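Local coordinates for copper homeostasis protein CutC (Streptococcus agalactiae, PDB 2BDQ) that is probably a copper-binding cytoplasmic protein of the CutC family, thought to take part in copper homeostasis, at residues Phe147-Leu152 / Val201-Gly206; Glu159-Asn164 / Gln193-Glu198; Gln141-Gly146 / Asn177-Met182. All blocks are in the same frame, centred on the assembly; numbering follows the deposited sequence.

Contact 1: Phe147-Leu152 / Val201-Gly206; sequences FTRILL and VKQAHG
Gln203 OE1 lies 4.3 Å from Arg149 CD, so it meets the aliphatic part of that arginine, while its hydrogen bond comes from NH2 of Arg24. The amide's other end, NE2, gives a hydrogen bond to Glu180, which fixes the rotation of the group. The NH2 of Arg24 also comes near the Arg149 NE, two like charges close together.

Two residues further along both strands, Leu151 and His205 make the tighter touch. Leu151 CD2 sits 3.8 Å from the centroid of the His205 ring and only 2° off its normal, a CH-pi contact almost exactly over the middle of the face. The other methyl, Leu151 CD1, reaches back to His205 CB at 3.6 Å, so the leucine fork covers both the root and the ring of the histidine. With His205 CG anti to the backbone N (chi1 170°), the ring lies beneath Leu151 CD2, and its ND1 is hydrogen-bonded to Glu5.

Strands 149-152 and 203-206 are not neighbours in the TIM barrel. Strand 180-183 runs between them, and its Met182 touches Arg149, Leu151 and His205, consistent with side chains meeting across the barrel interior, whereas Leu152 and Val201 turn to helix 165-175.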
ATOM      1  N   PHE A 147      22.281 -13.160   0.607  1.00 18.29           N
ATOM      2  CA  PHE A 147      21.131 -12.874   1.463  1.00 18.66           C
ATOM      3  C   PHE A 147      21.480 -13.080   2.936  1.00 17.95           C
ATOM      4  O   PHE A 147      22.251 -13.973   3.271  1.00 19.12           O
ATOM      5  CB  PHE A 147      19.954 -13.771   1.075  1.00 17.61           C
ATOM      6  CG  PHE A 147      19.050 -13.164   0.049  1.00 18.03           C
ATOM      7  CD1 PHE A 147      17.832 -12.591   0.428  1.00 16.15           C
ATOM      8  CD2 PHE A 147      19.413 -13.145  -1.298  1.00 16.50           C
ATOM      9  CE1 PHE A 147      16.994 -12.009  -0.519  1.00 12.93           C
ATOM     10  CE2 PHE A 147      18.576 -12.562  -2.248  1.00 17.06           C
ATOM     11  CZ  PHE A 147      17.357 -11.992  -1.851  1.00 13.41           C
ATOM     12  N   THR A 148      20.893 -12.258   3.804  1.00 19.14           N
ATOM     13  CA  THR A 148      21.133 -12.312   5.248  1.00 19.43           C
ATOM     14  C   THR A 148      20.219 -13.275   6.003  1.00 19.24           C
ATOM     15  O   THR A 148      20.666 -13.975   6.903  1.00 19.50           O
ATOM     16  CB  THR A 148      21.005 -10.901   5.866  1.00 19.80           C
ATOM     17  OG1 THR A 148      21.931 -10.018   5.220  1.00 19.19           O
ATOM     18  CG2 THR A 148      21.310 -10.929   7.356  1.00 21.07           C
ATOM     19  N   ARG A 149      18.934 -13.292   5.666  1.00 20.70           N
ATOM     20  CA  ARG A 149      18.015 -14.210   6.323  1.00 20.80           C
ATOM     21  C   ARG A 149      16.830 -14.586   5.459  1.00 19.86           C
ATOM     22  O   ARG A 149      16.578 -13.983   4.409  1.00 20.39           O
ATOM     23  CB  ARG A 149      17.528 -13.660   7.674  1.00 23.48           C
ATOM     24  CG  ARG A 149      16.779 -12.370   7.597  1.00 24.44           C
ATOM     25  CD  ARG A 149      16.181 -11.979   8.952  1.00 22.28           C
ATOM     26  NE  ARG A 149      15.865 -10.559   8.910  1.00 19.58           N
ATOM     27  CZ  ARG A 149      16.779  -9.601   9.011  1.00 19.23           C
ATOM     28  NH1 ARG A 149      18.055  -9.928   9.183  1.00 20.10           N
ATOM     29  NH2 ARG A 149      16.429  -8.323   8.890  1.00 18.73           N
ATOM     30  N   ILE A 150      16.116 -15.604   5.920  1.00 18.04           N
ATOM     31  CA  ILE A 150      14.958 -16.135   5.230  1.00 17.64           C
ATOM     32  C   ILE A 150      13.787 -16.224   6.196  1.00 18.08           C
ATOM     33  O   ILE A 150      13.906 -16.794   7.290  1.00 17.93           O
ATOM     34  CB  ILE A 150      15.229 -17.564   4.699  1.00 17.63           C
ATOM     35  CG1 ILE A 150      16.530 -17.589   3.898  1.00 17.23           C
ATOM     36  CG2 ILE A 150      14.065 -18.028   3.840  1.00 16.68           C
ATOM     37  CD1 ILE A 150      16.914 -18.969   3.399  1.00 16.97           C
ATOM     38  N   LEU A 151      12.665 -15.649   5.778  1.00 17.82           N
ATOM     39  CA  LEU A 151      11.429 -15.670   6.545  1.00 18.40           C
ATOM     40  C   LEU A 151      10.585 -16.769   5.922  1.00 18.38           C
ATOM     41  O   LEU A 151      10.259 -16.709   4.734  1.00 18.95           O
ATOM     42  CB  LEU A 151      10.703 -14.326   6.440  1.00 17.73           C
ATOM     43  CG  LEU A 151       9.281 -14.333   7.013  1.00 20.42           C
ATOM     44  CD1 LEU A 151       9.325 -14.737   8.477  1.00 17.80           C
ATOM     45  CD2 LEU A 151       8.648 -12.962   6.856  1.00 20.57           C
ATOM     46  N   LEU A 152      10.240 -17.776   6.717  1.00 18.31           N
ATOM     47  CA  LEU A 152       9.459 -18.891   6.205  1.00 17.76           C
ATOM     48  C   LEU A 152       8.458 -19.447   7.210  1.00 18.59           C
ATOM     49  O   LEU A 152       8.580 -19.237   8.415  1.00 17.42           O
ATOM     50  CB  LEU A 152      10.406 -19.998   5.732  1.00 17.86           C
ATOM     51  CG  LEU A 152      11.478 -20.511   6.697  1.00 16.82           C
ATOM     52  CD1 LEU A 152      10.865 -21.500   7.690  1.00 17.64           C
ATOM     53  CD2 LEU A 152      12.571 -21.204   5.900  1.00 17.22           C
ATOM     54  N   VAL A 201      15.587 -22.078  15.814  1.00 20.07           N
ATOM     55  CA  VAL A 201      15.402 -20.743  15.242  1.00 19.23           C
ATOM     56  C   VAL A 201      15.533 -19.704  16.356  1.00 20.93           C
ATOM     57  O   VAL A 201      15.058 -19.928  17.463  1.00 21.33           O
ATOM     58  CB  VAL A 201      13.999 -20.613  14.585  1.00 18.12           C
ATOM     59  CG1 VAL A 201      13.752 -19.170  14.144  1.00 16.45           C
ATOM     60  CG2 VAL A 201      13.901 -21.557  13.387  1.00 13.64           C
ATOM     61  N   LYS A 202      16.185 -18.576  16.069  1.00 23.04           N
ATOM     62  CA  LYS A 202      16.367 -17.524  17.069  1.00 23.06           C
ATOM     63  C   LYS A 202      15.646 -16.220  16.743  1.00 23.55           C
ATOM     64  O   LYS A 202      15.829 -15.215  17.441  1.00 25.30           O
ATOM     65  CB  LYS A 202      17.856 -17.220  17.267  1.00 25.07           C
ATOM     66  CG  LYS A 202      18.674 -18.406  17.733  1.00 27.34           C
ATOM     67  CD  LYS A 202      19.257 -19.151  16.547  1.00 33.24           C
ATOM     68  CE  LYS A 202      20.684 -18.682  16.237  1.00 33.36           C
ATOM     69  NZ  LYS A 202      20.819 -17.198  16.128  1.00 35.63           N
ATOM     70  N   GLN A 203      14.834 -16.224  15.687  1.00 21.51           N
ATOM     71  CA  GLN A 203      14.096 -15.025  15.284  1.00 21.49           C
ATOM     72  C   GLN A 203      12.652 -15.347  14.906  1.00 20.46           C
ATOM     73  O   GLN A 203      12.386 -16.291  14.166  1.00 19.96           O
ATOM     74  CB  GLN A 203      14.797 -14.348  14.107  1.00 20.48           C
ATOM     75  CG  GLN A 203      16.265 -14.070  14.374  1.00 21.52           C
ATOM     76  CD  GLN A 203      16.853 -13.101  13.370  1.00 23.21           C
ATOM     77  OE1 GLN A 203      16.370 -11.977  13.224  1.00 21.80           O
ATOM     78  NE2 GLN A 203      17.903 -13.526  12.677  1.00 21.99           N
ATOM     79  N   ALA A 204      11.720 -14.549  15.413  1.00 19.96           N
ATOM     80  CA  ALA A 204      10.308 -14.761  15.140  1.00 19.61           C
ATOM     81  C   ALA A 204       9.654 -13.505  14.577  1.00 19.94           C
ATOM     82  O   ALA A 204       9.892 -12.396  15.057  1.00 20.42           O
ATOM     83  CB  ALA A 204       9.595 -15.201  16.413  1.00 18.28           C
ATOM     84  N   HIS A 205       8.812 -13.711  13.569  1.00 19.34           N
ATOM     85  CA  HIS A 205       8.099 -12.646  12.873  1.00 18.82           C
ATOM     86  C   HIS A 205       6.594 -12.814  13.061  1.00 19.10           C
ATOM     87  O   HIS A 205       6.085 -13.931  13.033  1.00 17.28           O
ATOM     88  CB  HIS A 205       8.445 -12.729  11.384  1.00 18.94           C
ATOM     89  CG  HIS A 205       7.612 -11.853  10.502  1.00 18.27           C
ATOM     90  ND1 HIS A 205       8.061 -10.641  10.022  1.00 17.65           N
ATOM     91  CD2 HIS A 205       6.397 -12.052   9.936  1.00 17.95           C
ATOM     92  CE1 HIS A 205       7.167 -10.138   9.194  1.00 18.47           C
ATOM     93  NE2 HIS A 205       6.147 -10.976   9.122  1.00 20.35           N
ATOM     94  N   GLY A 206       5.884 -11.705  13.237  1.00 19.46           N
ATOM     95  CA  GLY A 206       4.446 -11.794  13.403  1.00 23.08           C
ATOM     96  C   GLY A 206       3.741 -10.486  13.710  1.00 26.04           C
ATOM     97  O   GLY A 206       4.350  -9.541  14.231  1.00 26.24           O
TER

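Contact 2: Glu159-Asn164 / Gln193-Glu198; sequences EPIIEN and QYICQE
Ile161 CD1 packs 3.9 Å from Ile195 CG2 and equally near Ile195 CG1, set against both branches of this residue of helix 192-199. Ile161 is buried, and it also touches His153, Asn191 and Ile168. It opens a short 3-10 turn, in which Pro160 O accepts a hydrogen bond from Glu163 N at 2.9 Å.

Ile162, next in the turn, reaches out with CG1 anti to its backbone N, chi1 -170° with chi2 67°, which together bring CD1 to the helix. There it meets Ile195 CD1 at 3.5 Å, tip to tip and tighter than usual for two methyls, the side chains crossing at about a right angle. The same methyl is 3.7 Å from Tyr194 CD2, at the edge of the ring and near its plane. One face of that ring is covered by Glu198 CG from the next helical turn. At Asn164 the turn closes with a bond from its N to Ile161 O (2.8 Å), and helix 165-175 follows.

The loop after strand 149-152 thus meets the helix that precedes strand 203-206, as beta-alpha loops and outer helices do in a TIM barrel.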
ATOM      1  N   GLU A 159      -0.925 -24.562   6.812  1.00 30.87           N
ATOM      2  CA  GLU A 159      -1.098 -25.442   7.957  1.00 29.69           C
ATOM      3  C   GLU A 159      -0.482 -24.816   9.202  1.00 28.34           C
ATOM      4  O   GLU A 159       0.302 -23.869   9.108  1.00 27.87           O
ATOM      5  CB  GLU A 159      -0.444 -26.798   7.683  1.00 30.12           C
ATOM      6  CG  GLU A 159      -0.948 -27.468   6.424  1.00 30.51           C
ATOM      7  CD  GLU A 159      -0.106 -27.140   5.207  1.00 32.59           C
ATOM      8  OE1 GLU A 159       0.215 -25.978   4.943  1.00 30.51           O
ATOM      9  OE2 GLU A 159       0.249 -28.170   4.447  1.00 33.43           O
ATOM     10  N   PRO A 160      -0.843 -25.322  10.390  1.00 26.64           N
ATOM     11  CA  PRO A 160      -0.291 -24.776  11.632  1.00 25.65           C
ATOM     12  C   PRO A 160       1.227 -24.922  11.641  1.00 24.79           C
ATOM     13  O   PRO A 160       1.749 -26.011  11.409  1.00 23.32           O
ATOM     14  CB  PRO A 160      -0.955 -25.631  12.712  1.00 27.31           C
ATOM     15  CG  PRO A 160      -2.276 -25.971  12.099  1.00 27.37           C
ATOM     16  CD  PRO A 160      -1.889 -26.319  10.677  1.00 27.75           C
ATOM     17  N   ILE A 161       1.922 -23.821  11.906  1.00 23.02           N
ATOM     18  CA  ILE A 161       3.378 -23.811  11.943  1.00 22.74           C
ATOM     19  C   ILE A 161       3.898 -24.851  12.945  1.00 21.93           C
ATOM     20  O   ILE A 161       4.962 -25.435  12.754  1.00 19.86           O
ATOM     21  CB  ILE A 161       3.886 -22.377  12.295  1.00 23.37           C
ATOM     22  CG1 ILE A 161       5.364 -22.214  11.919  1.00 24.80           C
ATOM     23  CG2 ILE A 161       3.646 -22.080  13.763  1.00 23.21           C
ATOM     24  CD1 ILE A 161       6.333 -22.807  12.908  1.00 26.16           C
ATOM     25  N   ILE A 162       3.125 -25.103  13.999  1.00 22.85           N
ATOM     26  CA  ILE A 162       3.516 -26.068  15.024  1.00 24.27           C
ATOM     27  C   ILE A 162       3.773 -27.459  14.430  1.00 24.41           C
ATOM     28  O   ILE A 162       4.542 -28.248  14.981  1.00 22.50           O
ATOM     29  CB  ILE A 162       2.438 -26.183  16.124  1.00 24.12           C
ATOM     30  CG1 ILE A 162       2.980 -26.997  17.293  1.00 27.03           C
ATOM     31  CG2 ILE A 162       1.189 -26.845  15.576  1.00 26.55           C
ATOM     32  CD1 ILE A 162       4.106 -26.318  18.035  1.00 27.79           C
ATOM     33  N   GLU A 163       3.148 -27.741  13.291  1.00 24.05           N
ATOM     34  CA  GLU A 163       3.313 -29.031  12.639  1.00 25.34           C
ATOM     35  C   GLU A 163       4.467 -29.057  11.643  1.00 23.81           C
ATOM     36  O   GLU A 163       4.682 -30.062  10.970  1.00 21.96           O
ATOM     37  CB  GLU A 163       2.022 -29.425  11.926  1.00 27.51           C
ATOM     38  CG  GLU A 163       0.769 -29.072  12.702  1.00 33.89           C
ATOM     39  CD  GLU A 163      -0.234 -30.204  12.770  1.00 36.58           C
ATOM     40  OE1 GLU A 163      -0.078 -31.085  13.648  1.00 37.37           O
ATOM     41  OE2 GLU A 163      -1.171 -30.214  11.939  1.00 38.15           O
ATOM     42  N   ASN A 164       5.213 -27.961  11.546  1.00 22.38           N
ATOM     43  CA  ASN A 164       6.337 -27.915  10.608  1.00 21.40           C
ATOM     44  C   ASN A 164       7.687 -27.974  11.302  1.00 20.28           C
ATOM     45  O   ASN A 164       8.723 -27.751  10.679  1.00 20.99           O
ATOM     46  CB  ASN A 164       6.270 -26.648   9.757  1.00 21.73           C
ATOM     47  CG  ASN A 164       4.992 -26.554   8.962  1.00 21.94           C
ATOM     48  OD1 ASN A 164       4.451 -27.569   8.523  1.00 23.68           O
ATOM     49  ND2 ASN A 164       4.511 -25.332   8.746  1.00 17.37           N
ATOM     50  N   GLN A 193       8.161 -18.951  21.443  1.00 20.91           N
ATOM     51  CA  GLN A 193       9.241 -19.477  22.270  1.00 21.78           C
ATOM     52  C   GLN A 193       9.412 -20.978  22.069  1.00 21.69           C
ATOM     53  O   GLN A 193      10.533 -21.466  21.879  1.00 20.44           O
ATOM     54  CB  GLN A 193       8.979 -19.177  23.742  1.00 24.60           C
ATOM     55  CG  GLN A 193       9.421 -17.790  24.155  1.00 30.29           C
ATOM     56  CD  GLN A 193       9.049 -17.457  25.584  1.00 32.95           C
ATOM     57  OE1 GLN A 193       7.877 -17.236  25.902  1.00 34.89           O
ATOM     58  NE2 GLN A 193      10.046 -17.429  26.460  1.00 34.10           N
ATOM     59  N   TYR A 194       8.297 -21.704  22.104  1.00 19.84           N
ATOM     60  CA  TYR A 194       8.309 -23.150  21.918  1.00 20.55           C
ATOM     61  C   TYR A 194       8.832 -23.515  20.533  1.00 19.80           C
ATOM     62  O   TYR A 194       9.700 -24.374  20.393  1.00 22.41           O
ATOM     63  CB  TYR A 194       6.897 -23.721  22.093  1.00 19.68           C
ATOM     64  CG  TYR A 194       6.840 -25.233  22.022  1.00 19.65           C
ATOM     65  CD1 TYR A 194       7.270 -26.016  23.092  1.00 20.29           C
ATOM     66  CD2 TYR A 194       6.395 -25.882  20.869  1.00 19.76           C
ATOM     67  CE1 TYR A 194       7.263 -27.406  23.019  1.00 20.90           C
ATOM     68  CE2 TYR A 194       6.385 -27.272  20.782  1.00 20.84           C
ATOM     69  CZ  TYR A 194       6.821 -28.025  21.859  1.00 19.75           C
ATOM     70  OH  TYR A 194       6.829 -29.394  21.767  1.00 20.50           O
ATOM     71  N   ILE A 195       8.292 -22.868  19.507  1.00 20.75           N
ATOM     72  CA  ILE A 195       8.715 -23.137  18.135  1.00 21.11           C
ATOM     73  C   ILE A 195      10.220 -22.944  17.947  1.00 20.59           C
ATOM     74  O   ILE A 195      10.875 -23.764  17.305  1.00 21.09           O
ATOM     75  CB  ILE A 195       7.928 -22.246  17.134  1.00 20.61           C
ATOM     76  CG1 ILE A 195       6.596 -22.918  16.786  1.00 23.91           C
ATOM     77  CG2 ILE A 195       8.714 -22.047  15.851  1.00 19.90           C
ATOM     78  CD1 ILE A 195       5.723 -23.224  17.973  1.00 26.36           C
ATOM     79  N   CYS A 196      10.763 -21.872  18.519  1.00 20.83           N
ATOM     80  CA  CYS A 196      12.189 -21.584  18.408  1.00 21.94           C
ATOM     81  C   CYS A 196      13.084 -22.608  19.104  1.00 21.67           C
ATOM     82  O   CYS A 196      14.088 -23.031  18.546  1.00 19.76           O
ATOM     83  CB  CYS A 196      12.493 -20.190  18.961  1.00 22.94           C
ATOM     84  SG  CYS A 196      11.904 -18.835  17.923  1.00 26.78           S
ATOM     85  N   GLN A 197      12.726 -23.015  20.317  1.00 23.30           N
ATOM     86  CA  GLN A 197      13.558 -23.982  21.024  1.00 24.95           C
ATOM     87  C   GLN A 197      13.534 -25.367  20.383  1.00 23.56           C
ATOM     88  O   GLN A 197      14.513 -26.098  20.456  1.00 24.51           O
ATOM     89  CB  GLN A 197      13.136 -24.102  22.491  1.00 26.47           C
ATOM     90  CG  GLN A 197      11.890 -24.930  22.704  1.00 28.94           C
ATOM     91  CD  GLN A 197      11.715 -25.352  24.144  1.00 30.22           C
ATOM     92  OE1 GLN A 197      10.773 -26.069  24.480  1.00 28.74           O
ATOM     93  NE2 GLN A 197      12.621 -24.906  25.007  1.00 32.56           N
ATOM     94  N   GLU A 198      12.422 -25.728  19.749  1.00 23.73           N
ATOM     95  CA  GLU A 198      12.314 -27.044  19.123  1.00 23.20           C
ATOM     96  C   GLU A 198      12.904 -27.096  17.717  1.00 22.28           C
ATOM     97  O   GLU A 198      13.086 -28.179  17.157  1.00 24.10           O
ATOM     98  CB  GLU A 198      10.848 -27.491  19.069  1.00 21.69           C
ATOM     99  CG  GLU A 198      10.191 -27.642  20.428  1.00 25.72           C
ATOM    100  CD  GLU A 198      10.850 -28.712  21.292  1.00 25.56           C
ATOM    101  OE1 GLU A 198      11.119 -28.431  22.477  1.00 25.56           O
ATOM    102  OE2 GLU A 198      11.092 -29.828  20.791  1.00 27.46           O
TER

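Contact 3: Gln141-Gly146 / Asn177-Met182; sequences QLVALG and NRIEIM
Val143 holds CG1 anti to its backbone N (chi1 171°), which puts CG2 on the side facing Arg178 and Ile179; Arg178, turned at its third torsion (-65°), folds its guanidinium back over the same methyl. The contact belongs to the TIM barrel, where helix 135-144 packs against the approach to strand 180-183.

Towards the barrel Val143 CG2 meets Ile179 CG2 at 4.0 Å, with the side chains at a slant. Beside it, Leu142 CB lies 4.2 Å from Ile179 CD1 and extends the apolar patch inward, where both Leu142 and Ile179 touch Ile150 and Phe147. The outer side is shaped by Arg178, whose charged end is well occupied: NH2 makes a salt bridge to Asp140, NE and NH1 bond to the carbonyl oxygens of Ala175 and Tyr174. These bonds tie the C-terminal end of helix 165-175 to the side of helix 135-144 and hold the flat group in place.

Past Val143 the helix stops in a Schellman motif, with Gly146 at positive phi and its N bonded to Val143 O at 3.0 Å. On the arginine, CB is 4.0 Å from Val143 CG2, and that methyl lies over one guanidinium face, nearer the border of the group than its middle, with NH2 at 4.1 Å.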
ATOM      1  N   GLN A 141      21.542 -21.229  -2.783  1.00 18.67           N
ATOM      2  CA  GLN A 141      21.454 -20.167  -3.777  1.00 18.40           C
ATOM      3  C   GLN A 141      21.298 -18.816  -3.097  1.00 18.54           C
ATOM      4  O   GLN A 141      21.886 -17.829  -3.538  1.00 18.37           O
ATOM      5  CB  GLN A 141      20.269 -20.393  -4.707  1.00 20.68           C
ATOM      6  CG  GLN A 141      20.442 -21.537  -5.686  1.00 19.26           C
ATOM      7  CD  GLN A 141      19.165 -21.818  -6.450  1.00 21.74           C
ATOM      8  OE1 GLN A 141      19.166 -22.556  -7.431  1.00 24.26           O
ATOM      9  NE2 GLN A 141      18.059 -21.236  -5.994  1.00 19.74           N
ATOM     10  N   LEU A 142      20.506 -18.765  -2.029  1.00 17.65           N
ATOM     11  CA  LEU A 142      20.312 -17.506  -1.316  1.00 18.55           C
ATOM     12  C   LEU A 142      21.611 -17.077  -0.647  1.00 18.07           C
ATOM     13  O   LEU A 142      21.911 -15.885  -0.565  1.00 18.89           O
ATOM     14  CB  LEU A 142      19.199 -17.635  -0.274  1.00 16.49           C
ATOM     15  CG  LEU A 142      17.790 -17.776  -0.848  1.00 17.71           C
ATOM     16  CD1 LEU A 142      16.802 -17.916   0.295  1.00 13.02           C
ATOM     17  CD2 LEU A 142      17.455 -16.566  -1.719  1.00 14.91           C
ATOM     18  N   VAL A 143      22.380 -18.051  -0.167  1.00 19.39           N
ATOM     19  CA  VAL A 143      23.662 -17.767   0.467  1.00 19.87           C
ATOM     20  C   VAL A 143      24.605 -17.199  -0.597  1.00 20.84           C
ATOM     21  O   VAL A 143      25.325 -16.228  -0.353  1.00 20.62           O
ATOM     22  CB  VAL A 143      24.295 -19.048   1.068  1.00 19.38           C
ATOM     23  CG1 VAL A 143      25.728 -18.760   1.527  1.00 18.71           C
ATOM     24  CG2 VAL A 143      23.461 -19.536   2.246  1.00 15.92           C
ATOM     25  N   ALA A 144      24.580 -17.803  -1.785  1.00 20.76           N
ATOM     26  CA  ALA A 144      25.429 -17.359  -2.885  1.00 21.78           C
ATOM     27  C   ALA A 144      25.041 -15.965  -3.363  1.00 20.80           C
ATOM     28  O   ALA A 144      25.886 -15.198  -3.817  1.00 21.16           O
ATOM     29  CB  ALA A 144      25.350 -18.352  -4.039  1.00 21.47           C
ATOM     30  N   LEU A 145      23.755 -15.644  -3.260  1.00 20.84           N
ATOM     31  CA  LEU A 145      23.251 -14.342  -3.670  1.00 19.34           C
ATOM     32  C   LEU A 145      23.522 -13.275  -2.613  1.00 20.87           C
ATOM     33  O   LEU A 145      23.181 -12.109  -2.801  1.00 24.15           O
ATOM     34  CB  LEU A 145      21.756 -14.427  -3.944  1.00 17.76           C
ATOM     35  CG  LEU A 145      21.393 -15.240  -5.183  1.00 16.67           C
ATOM     36  CD1 LEU A 145      19.900 -15.460  -5.247  1.00 17.51           C
ATOM     37  CD2 LEU A 145      21.881 -14.503  -6.423  1.00 18.47           C
ATOM     38  N   GLY A 146      24.120 -13.678  -1.495  1.00 21.05           N
ATOM     39  CA  GLY A 146      24.437 -12.729  -0.441  1.00 19.10           C
ATOM     40  C   GLY A 146      23.294 -12.306   0.465  1.00 19.02           C
ATOM     41  O   GLY A 146      23.337 -11.212   1.028  1.00 18.84           O
ATOM     42  N   ASN A 177      24.292 -21.941   9.990  1.00 23.64           N
ATOM     43  CA  ASN A 177      24.726 -20.581  10.297  1.00 23.41           C
ATOM     44  C   ASN A 177      25.222 -19.743   9.132  1.00 22.87           C
ATOM     45  O   ASN A 177      25.800 -18.676   9.345  1.00 22.81           O
ATOM     46  CB  ASN A 177      25.797 -20.621  11.388  1.00 22.52           C
ATOM     47  CG  ASN A 177      25.268 -21.186  12.687  1.00 25.00           C
ATOM     48  OD1 ASN A 177      24.334 -20.638  13.280  1.00 24.09           O
ATOM     49  ND2 ASN A 177      25.855 -22.289  13.138  1.00 23.01           N
ATOM     50  N   ARG A 178      25.011 -20.214   7.906  1.00 22.53           N
ATOM     51  CA  ARG A 178      25.450 -19.452   6.736  1.00 21.74           C
ATOM     52  C   ARG A 178      24.434 -18.363   6.437  1.00 21.82           C
ATOM     53  O   ARG A 178      24.721 -17.387   5.743  1.00 21.94           O
ATOM     54  CB  ARG A 178      25.590 -20.367   5.518  1.00 20.82           C
ATOM     55  CG  ARG A 178      26.725 -21.374   5.606  1.00 18.92           C
ATOM     56  CD  ARG A 178      26.700 -22.258   4.389  1.00 17.05           C
ATOM     57  NE  ARG A 178      25.482 -23.056   4.368  1.00 19.04           N
ATOM     58  CZ  ARG A 178      24.877 -23.488   3.268  1.00 18.97           C
ATOM     59  NH1 ARG A 178      23.776 -24.215   3.365  1.00 18.95           N
ATOM     60  NH2 ARG A 178      25.353 -23.175   2.072  1.00 19.73           N
ATOM     61  N   ILE A 179      23.234 -18.545   6.969  1.00 22.58           N
ATOM     62  CA  ILE A 179      22.167 -17.586   6.773  1.00 22.42           C
ATOM     63  C   ILE A 179      21.123 -17.805   7.859  1.00 22.14           C
ATOM     64  O   ILE A 179      20.845 -18.942   8.234  1.00 22.62           O
ATOM     65  CB  ILE A 179      21.534 -17.754   5.372  1.00 21.49           C
ATOM     66  CG1 ILE A 179      20.511 -16.645   5.133  1.00 20.82           C
ATOM     67  CG2 ILE A 179      20.890 -19.128   5.254  1.00 19.83           C
ATOM     68  CD1 ILE A 179      20.041 -16.564   3.703  1.00 22.16           C
ATOM     69  N   GLU A 180      20.553 -16.715   8.363  1.00 23.03           N
ATOM     70  CA  GLU A 180      19.556 -16.788   9.427  1.00 23.19           C
ATOM     71  C   GLU A 180      18.173 -17.224   8.979  1.00 20.92           C
ATOM     72  O   GLU A 180      17.690 -16.820   7.924  1.00 19.58           O
ATOM     73  CB  GLU A 180      19.441 -15.431  10.134  1.00 27.25           C
ATOM     74  CG  GLU A 180      20.558 -15.123  11.133  1.00 33.99           C
ATOM     75  CD  GLU A 180      20.583 -16.093  12.324  1.00 38.52           C
ATOM     76  OE1 GLU A 180      21.312 -17.113  12.258  1.00 38.98           O
ATOM     77  OE2 GLU A 180      19.858 -15.847  13.322  1.00 39.65           O
ATOM     78  N   ILE A 181      17.532 -18.041   9.807  1.00 20.22           N
ATOM     79  CA  ILE A 181      16.191 -18.518   9.521  1.00 17.06           C
ATOM     80  C   ILE A 181      15.224 -17.851  10.511  1.00 17.53           C
ATOM     81  O   ILE A 181      15.443 -17.869  11.726  1.00 15.73           O
ATOM     82  CB  ILE A 181      16.085 -20.042   9.693  1.00 15.97           C
ATOM     83  CG1 ILE A 181      16.974 -20.752   8.667  1.00 16.96           C
ATOM     84  CG2 ILE A 181      14.630 -20.465   9.572  1.00 15.12           C
ATOM     85  CD1 ILE A 181      16.511 -20.626   7.231  1.00 15.62           C
HETATM   86  N   MSE A 182      14.149 -17.274   9.990  1.00 17.16           N
HETATM   87  CA  MSE A 182      13.164 -16.621  10.833  1.00 19.20           C
HETATM   88  C   MSE A 182      11.795 -17.244  10.592  1.00 17.21           C
HETATM   89  O   MSE A 182      11.411 -17.479   9.452  1.00 16.63           O
HETATM   90  CB  MSE A 182      13.139 -15.113  10.536  1.00 21.44           C
HETATM   91  CG  MSE A 182      12.011 -14.357  11.236  1.00 26.62           C
HETATM   92 SE   MSE A 182      12.222 -12.423  11.243  1.00 36.24          SE
HETATM   93  CE  MSE A 182      12.304 -12.070   9.328  1.00 30.35           C
TER

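Contacts 1 and 3 are the closer pair, their centres about 10 Å apart, and they share the barrel sheet through two probable hydrogen bonds, Ile150 N to Glu180 O and Met182 N to Ile150 O, both 2.8 Å long. Contact 2 lies farther out, its centre about 13 Å from that of contact 1 and about 21 Å from that of contact 3. It meets contact 1 where Val201 O packs on Cys196 CB. No ligand or metal site is established at any of the three; contact 1 is the one nearest the chain centre, about 7 Å from it. Contact 2 belongs to the outer layer, while contact 3 joins an outer helix to the barrel sheet.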